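Local coordinates for protein polysialic acid O-acetyltransferase (Escherichia coli, PDB 3JQY) that transfers acetyl groups from acetyl-CoA to the O7 or O9 hydroxyls of capsular polysialic acid, working as a trimeric left-handed beta-helix enzyme, at residues K90-K102 with I108-T122. Numbering follows the deposited sequence.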
loop_
_atom_site.group_PDB
_atom_site.type_symbol
_atom_site.label_atom_id
_atom_site.label_comp_id
_atom_site.label_asym_id
_atom_site.label_seq_id
_atom_site.Cartn_x
_atom_site.Cartn_y
_atom_site.Cartn_z
ATOM N N LYS B 90 -17.975 16.950 -18.145
ATOM C CA LYS B 90 -18.331 18.074 -17.279
ATOM C C LYS B 90 -18.623 17.705 -15.831
ATOM O O LYS B 90 -19.115 16.610 -15.534
ATOM C CB LYS B 90 -19.536 18.821 -17.867
ATOM C CG LYS B 90 -20.727 17.924 -18.138
ATOM C CD LYS B 90 -22.011 18.731 -18.350
ATOM C CE LYS B 90 -21.913 19.653 -19.556
ATOM N NZ LYS B 90 -23.176 20.429 -19.766
ATOM N N ASN B 91 -18.289 18.632 -14.937
ATOM C CA ASN B 91 -18.635 18.554 -13.520
ATOM C C ASN B 91 -17.911 17.459 -12.745
ATOM O O ASN B 91 -18.279 17.139 -11.619
ATOM C CB ASN B 91 -20.144 18.440 -13.345
ATOM C CG ASN B 91 -20.860 19.716 -13.725
ATOM O OD1 ASN B 91 -20.683 20.748 -13.081
ATOM N ND2 ASN B 91 -21.663 19.658 -14.780
ATOM N N SER B 92 -16.879 16.888 -13.344
ATOM C CA SER B 92 -16.050 15.906 -12.660
ATOM C C SER B 92 -14.952 16.614 -11.872
ATOM O O SER B 92 -14.699 17.802 -12.069
ATOM C CB SER B 92 -15.431 14.935 -13.666
ATOM O OG SER B 92 -14.710 15.639 -14.663
ATOM N N LYS B 93 -14.295 15.879 -10.984
ATOM C CA LYS B 93 -13.199 16.431 -10.203
ATOM C C LYS B 93 -12.052 15.446 -10.279
ATOM O O LYS B 93 -12.222 14.275 -9.943
ATOM C CB LYS B 93 -13.613 16.614 -8.743
ATOM C CG LYS B 93 -14.812 17.533 -8.547
ATOM C CD LYS B 93 -15.012 17.823 -7.068
ATOM C CE LYS B 93 -16.207 18.726 -6.836
ATOM N NZ LYS B 93 -16.358 19.040 -5.387
ATOM N N ILE B 94 -10.887 15.908 -10.720
ATOM C CA ILE B 94 -9.791 14.981 -10.986
ATOM C C ILE B 94 -8.436 15.489 -10.507
ATOM O O ILE B 94 -8.160 16.698 -10.499
ATOM C CB ILE B 94 -9.721 14.618 -12.484
ATOM C CG1 ILE B 94 -8.683 13.517 -12.720
ATOM C CG2 ILE B 94 -9.427 15.852 -13.311
ATOM C CD1 ILE B 94 -8.864 12.767 -14.015
ATOM N N LYS B 95 -7.618 14.536 -10.071
ATOM C CA LYS B 95 -6.238 14.757 -9.681
ATOM C C LYS B 95 -5.451 13.553 -10.196
ATOM O O LYS B 95 -6.042 12.559 -10.609
ATOM C CB LYS B 95 -6.121 14.812 -8.154
ATOM C CG LYS B 95 -7.090 15.787 -7.502
ATOM C CD LYS B 95 -6.834 15.934 -6.012
ATOM C CE LYS B 95 -7.897 16.820 -5.379
ATOM N NZ LYS B 95 -7.376 17.528 -4.180
ATOM N N GLY B 96 -4.125 13.636 -10.174
ATOM C CA GLY B 96 -3.303 12.483 -10.500
ATOM C C GLY B 96 -2.662 12.467 -11.874
ATOM O O GLY B 96 -2.465 13.506 -12.506
ATOM N N ASP B 97 -2.327 11.264 -12.327
ATOM C CA ASP B 97 -1.555 11.100 -13.547
ATOM C C ASP B 97 -2.272 10.186 -14.519
ATOM O O ASP B 97 -2.562 9.037 -14.194
ATOM C CB ASP B 97 -0.189 10.506 -13.216
ATOM C CG ASP B 97 0.669 11.452 -12.392
ATOM O OD1 ASP B 97 0.876 11.175 -11.194
ATOM O OD2 ASP B 97 1.117 12.480 -12.942
ATOM N N ILE B 98 -2.538 10.693 -15.718
ATOM C CA ILE B 98 -3.123 9.879 -16.770
ATOM C C ILE B 98 -2.119 9.745 -17.903
ATOM O O ILE B 98 -1.714 10.740 -18.493
ATOM C CB ILE B 98 -4.400 10.519 -17.347
ATOM C CG1 ILE B 98 -5.473 10.667 -16.261
ATOM C CG2 ILE B 98 -4.920 9.690 -18.515
ATOM C CD1 ILE B 98 -6.712 11.417 -16.744
ATOM N N VAL B 99 -1.715 8.518 -18.205
ATOM C CA VAL B 99 -0.790 8.286 -19.309
ATOM C C VAL B 99 -1.488 7.480 -20.401
ATOM O O VAL B 99 -1.897 6.338 -20.174
ATOM C CB VAL B 99 0.499 7.581 -18.830
ATOM C CG1 VAL B 99 1.489 7.409 -19.985
ATOM C CG2 VAL B 99 1.129 8.374 -17.684
ATOM N N ALA B 100 -1.619 8.093 -21.578
ATOM C CA ALA B 100 -2.271 7.480 -22.737
ATOM C C ALA B 100 -1.207 7.132 -23.763
ATOM O O ALA B 100 -0.554 8.017 -24.316
ATOM C CB ALA B 100 -3.308 8.433 -23.342
ATOM N N THR B 101 -1.038 5.840 -24.016
ATOM C CA THR B 101 0.143 5.354 -24.724
ATOM C C THR B 101 -0.223 4.575 -25.974
ATOM O O THR B 101 -1.037 3.650 -25.931
ATOM C CB THR B 101 0.981 4.425 -23.809
ATOM O OG1 THR B 101 1.463 5.162 -22.679
ATOM C CG2 THR B 101 2.160 3.840 -24.570
ATOM N N LYS B 102 0.366 4.957 -27.077
ATOM C CA LYS B 102 0.244 4.223 -28.306
ATOM C C LYS B 102 -1.151 3.899 -28.807
ATOM O O LYS B 102 -1.456 2.790 -29.184
ATOM C CB LYS B 102 1.051 2.962 -28.226
ATOM C CG LYS B 102 2.503 3.215 -28.191
ATOM C CD LYS B 102 3.265 1.990 -27.786
ATOM C CE LYS B 102 4.639 2.168 -28.063
ATOM N NZ LYS B 102 5.458 2.208 -26.909
ATOM N N ILE B 108 -13.424 9.798 -18.804
ATOM C CA ILE B 108 -13.930 9.943 -17.447
ATOM C C ILE B 108 -15.274 10.667 -17.499
ATOM O O ILE B 108 -15.368 11.773 -18.020
ATOM C CB ILE B 108 -12.930 10.716 -16.594
ATOM C CG1 ILE B 108 -11.600 9.944 -16.538
ATOM C CG2 ILE B 108 -13.497 10.960 -15.196
ATOM C CD1 ILE B 108 -10.489 10.672 -15.826
ATOM N N GLY B 109 -16.313 10.024 -16.977
ATOM C CA GLY B 109 -17.677 10.501 -17.134
ATOM C C GLY B 109 -18.060 11.691 -16.269
ATOM O O GLY B 109 -17.266 12.189 -15.476
ATOM N N ARG B 110 -19.307 12.127 -16.419
ATOM C CA ARG B 110 -19.821 13.307 -15.729
ATOM C C ARG B 110 -19.984 13.113 -14.228
ATOM O O ARG B 110 -20.389 12.041 -13.772
ATOM C CB ARG B 110 -21.183 13.691 -16.324
ATOM C CG ARG B 110 -21.121 14.065 -17.784
ATOM C CD ARG B 110 -22.464 14.599 -18.273
ATOM N NE ARG B 110 -23.416 13.529 -18.544
ATOM C CZ ARG B 110 -23.564 12.946 -19.731
ATOM N NH1 ARG B 110 -22.821 13.330 -20.760
ATOM N NH2 ARG B 110 -24.459 11.978 -19.890
ATOM N N ARG B 111 -19.682 14.166 -13.471
ATOM C CA ARG B 111 -19.919 14.192 -12.030
ATOM C C ARG B 111 -19.153 13.111 -11.278
ATOM O O ARG B 111 -19.542 12.710 -10.185
ATOM C CB ARG B 111 -21.420 14.078 -11.726
ATOM C CG ARG B 111 -22.265 15.165 -12.396
ATOM C CD ARG B 111 -23.756 14.896 -12.245
ATOM N NE ARG B 111 -24.135 13.584 -12.772
ATOM C CZ ARG B 111 -24.528 13.352 -14.020
ATOM N NH1 ARG B 111 -24.605 14.344 -14.903
ATOM N NH2 ARG B 111 -24.843 12.120 -14.392
ATOM N N THR B 112 -18.060 12.643 -11.862
ATOM C CA THR B 112 -17.225 11.660 -11.194
ATOM C C THR B 112 -16.135 12.378 -10.398
ATOM O O THR B 112 -15.575 13.371 -10.861
ATOM C CB THR B 112 -16.615 10.688 -12.222
ATOM O OG1 THR B 112 -17.598 9.699 -12.571
ATOM C CG2 THR B 112 -15.365 10.011 -11.674
ATOM N N THR B 113 -15.855 11.895 -9.191
ATOM C CA THR B 113 -14.809 12.485 -8.361
ATOM C C THR B 113 -13.652 11.519 -8.188
ATOM O O THR B 113 -13.856 10.321 -7.995
ATOM C CB THR B 113 -15.344 12.931 -6.985
ATOM O OG1 THR B 113 -15.831 11.796 -6.253
ATOM C CG2 THR B 113 -16.481 13.920 -7.180
ATOM N N ILE B 114 -12.438 12.047 -8.283
ATOM C CA ILE B 114 -11.243 11.213 -8.245
ATOM C C ILE B 114 -10.228 11.818 -7.287
ATOM O O ILE B 114 -9.851 12.987 -7.412
ATOM C CB ILE B 114 -10.618 11.080 -9.644
ATOM C CG1 ILE B 114 -11.579 10.336 -10.586
ATOM C CG2 ILE B 114 -9.260 10.405 -9.552
ATOM C CD1 ILE B 114 -11.232 10.453 -12.067
ATOM N N GLY B 115 -9.792 11.011 -6.326
ATOM C CA GLY B 115 -8.879 11.470 -5.293
ATOM C C GLY B 115 -7.413 11.530 -5.693
ATOM O O GLY B 115 -6.997 10.977 -6.712
ATOM N N ALA B 116 -6.621 12.204 -4.862
ATOM C CA ALA B 116 -5.191 12.340 -5.100
ATOM C C ALA B 116 -4.523 10.973 -5.196
ATOM O O ALA B 116 -4.927 10.029 -4.524
ATOM C CB ALA B 116 -4.549 13.175 -3.982
ATOM N N GLY B 117 -3.487 10.873 -6.021
ATOM C CA GLY B 117 -2.750 9.631 -6.144
ATOM C C GLY B 117 -3.279 8.743 -7.253
ATOM O O GLY B 117 -2.814 7.624 -7.433
ATOM N N PHE B 118 -4.253 9.249 -7.997
ATOM C CA PHE B 118 -4.817 8.537 -9.148
ATOM C C PHE B 118 -3.753 8.299 -10.216
ATOM O O PHE B 118 -2.974 9.202 -10.526
ATOM C CB PHE B 118 -5.953 9.380 -9.715
ATOM C CG PHE B 118 -6.729 8.725 -10.825
ATOM C CD1 PHE B 118 -7.416 7.544 -10.612
ATOM C CD2 PHE B 118 -6.821 9.338 -12.070
ATOM C CE1 PHE B 118 -8.166 6.966 -11.633
ATOM C CE2 PHE B 118 -7.561 8.770 -13.091
ATOM C CZ PHE B 118 -8.232 7.582 -12.874
ATOM N N GLU B 119 -3.706 7.083 -10.764
ATOM C CA GLU B 119 -2.814 6.778 -11.891
ATOM C C GLU B 119 -3.544 5.935 -12.925
ATOM O O GLU B 119 -4.211 4.961 -12.570
ATOM C CB GLU B 119 -1.581 5.975 -11.446
ATOM C CG GLU B 119 -0.835 6.473 -10.217
ATOM C CD GLU B 119 0.280 5.516 -9.802
ATOM O OE1 GLU B 119 0.729 4.721 -10.661
ATOM O OE2 GLU B 119 0.706 5.551 -8.620
ATOM N N VAL B 120 -3.407 6.292 -14.201
ATOM C CA VAL B 120 -3.871 5.428 -15.287
ATOM C C VAL B 120 -2.700 5.009 -16.167
ATOM O O VAL B 120 -1.916 5.855 -16.601
ATOM C CB VAL B 120 -4.931 6.116 -16.169
ATOM C CG1 VAL B 120 -5.283 5.218 -17.354
ATOM C CG2 VAL B 120 -6.174 6.435 -15.347
ATOM N N VAL B 121 -2.589 3.703 -16.418
ATOM C CA VAL B 121 -1.531 3.142 -17.258
ATOM C C VAL B 121 -2.179 2.421 -18.441
ATOM O O VAL B 121 -3.049 1.583 -18.244
ATOM C CB VAL B 121 -0.704 2.103 -16.469
ATOM C CG1 VAL B 121 0.454 1.583 -17.313
ATOM C CG2 VAL B 121 -0.209 2.694 -15.156
ATOM N N THR B 122 -1.747 2.728 -19.662
ATOM C CA THR B 122 -2.324 2.090 -20.844
ATOM C C THR B 122 -1.259 1.622 -21.830
ATOM O O THR B 122 -0.075 1.912 -21.670
ATOM C CB THR B 122 -3.230 3.067 -21.618
ATOM O OG1 THR B 122 -2.458 4.208 -22.015
ATOM C CG2 THR B 122 -4.399 3.530 -20.764
HETATM O O HOH W 1 -23.659 17.187 -15.263
HETATM O O HOH W 2 -0.829 10.212 -9.086
HETATM O O HOH W 3 0.666 4.412 -19.946
#
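Thr122 OG1 donates to Val99 O (2.9 Å) and accepts from Thr101 N (2.9 Å). The hydroxyl sits between backbone N and carbonyl carbon (chi1 59°), where it stands in for both the N-H and the C=O that the parallel pairing would use. Thr122 N turns to a water instead, which also donates to Val99 O and accepts from Thr101 OG1. Before it, strands 97-101 and 119-121 pair in parallel, 11° apart. Asp97 N bonds to Phe118 O (2.8 Å), Val120 N to Asp97 O and Val99 N to Val120 O. A second water donates to both Asp97 OD1 and Phe118 O. Around the corner, Lys93 N donates a hydrogen bond to Thr112 O (2.8 Å), and Lys93 O accepts one from Ile114 N. The register shifts by two residues between these pairings, at the turn Gly115 to Phe118. Gly96 CA makes a CA-H...O contact with Phe118 O (3.3 Å), at a positive phi (103°) that suits glycine.

Inside the coil, Ile94 CD1 lies unusually tight on Ile108 CD1, at 3.2 Å, and beside Ile114 CD1. Ile98 meets Ile108 tip to tip. Ile114 CG2 lies over one face of the Phe118 ring, toward its rim. Outside, the aliphatic parts of Lys90 and Arg110 run side by side, Lys90 CG to Arg110 CD 3.8 Å.

These are successive turns of the left-handed beta-helix of hexapeptide-repeat transferases. Strand 71-80 flanks residues 90-102, and Arg111 forms a salt bridge with Asp132. Phe118 and Val120 pack on strand 126-129, while Glu119 and Val121 touch strand 139-142 of the next turn.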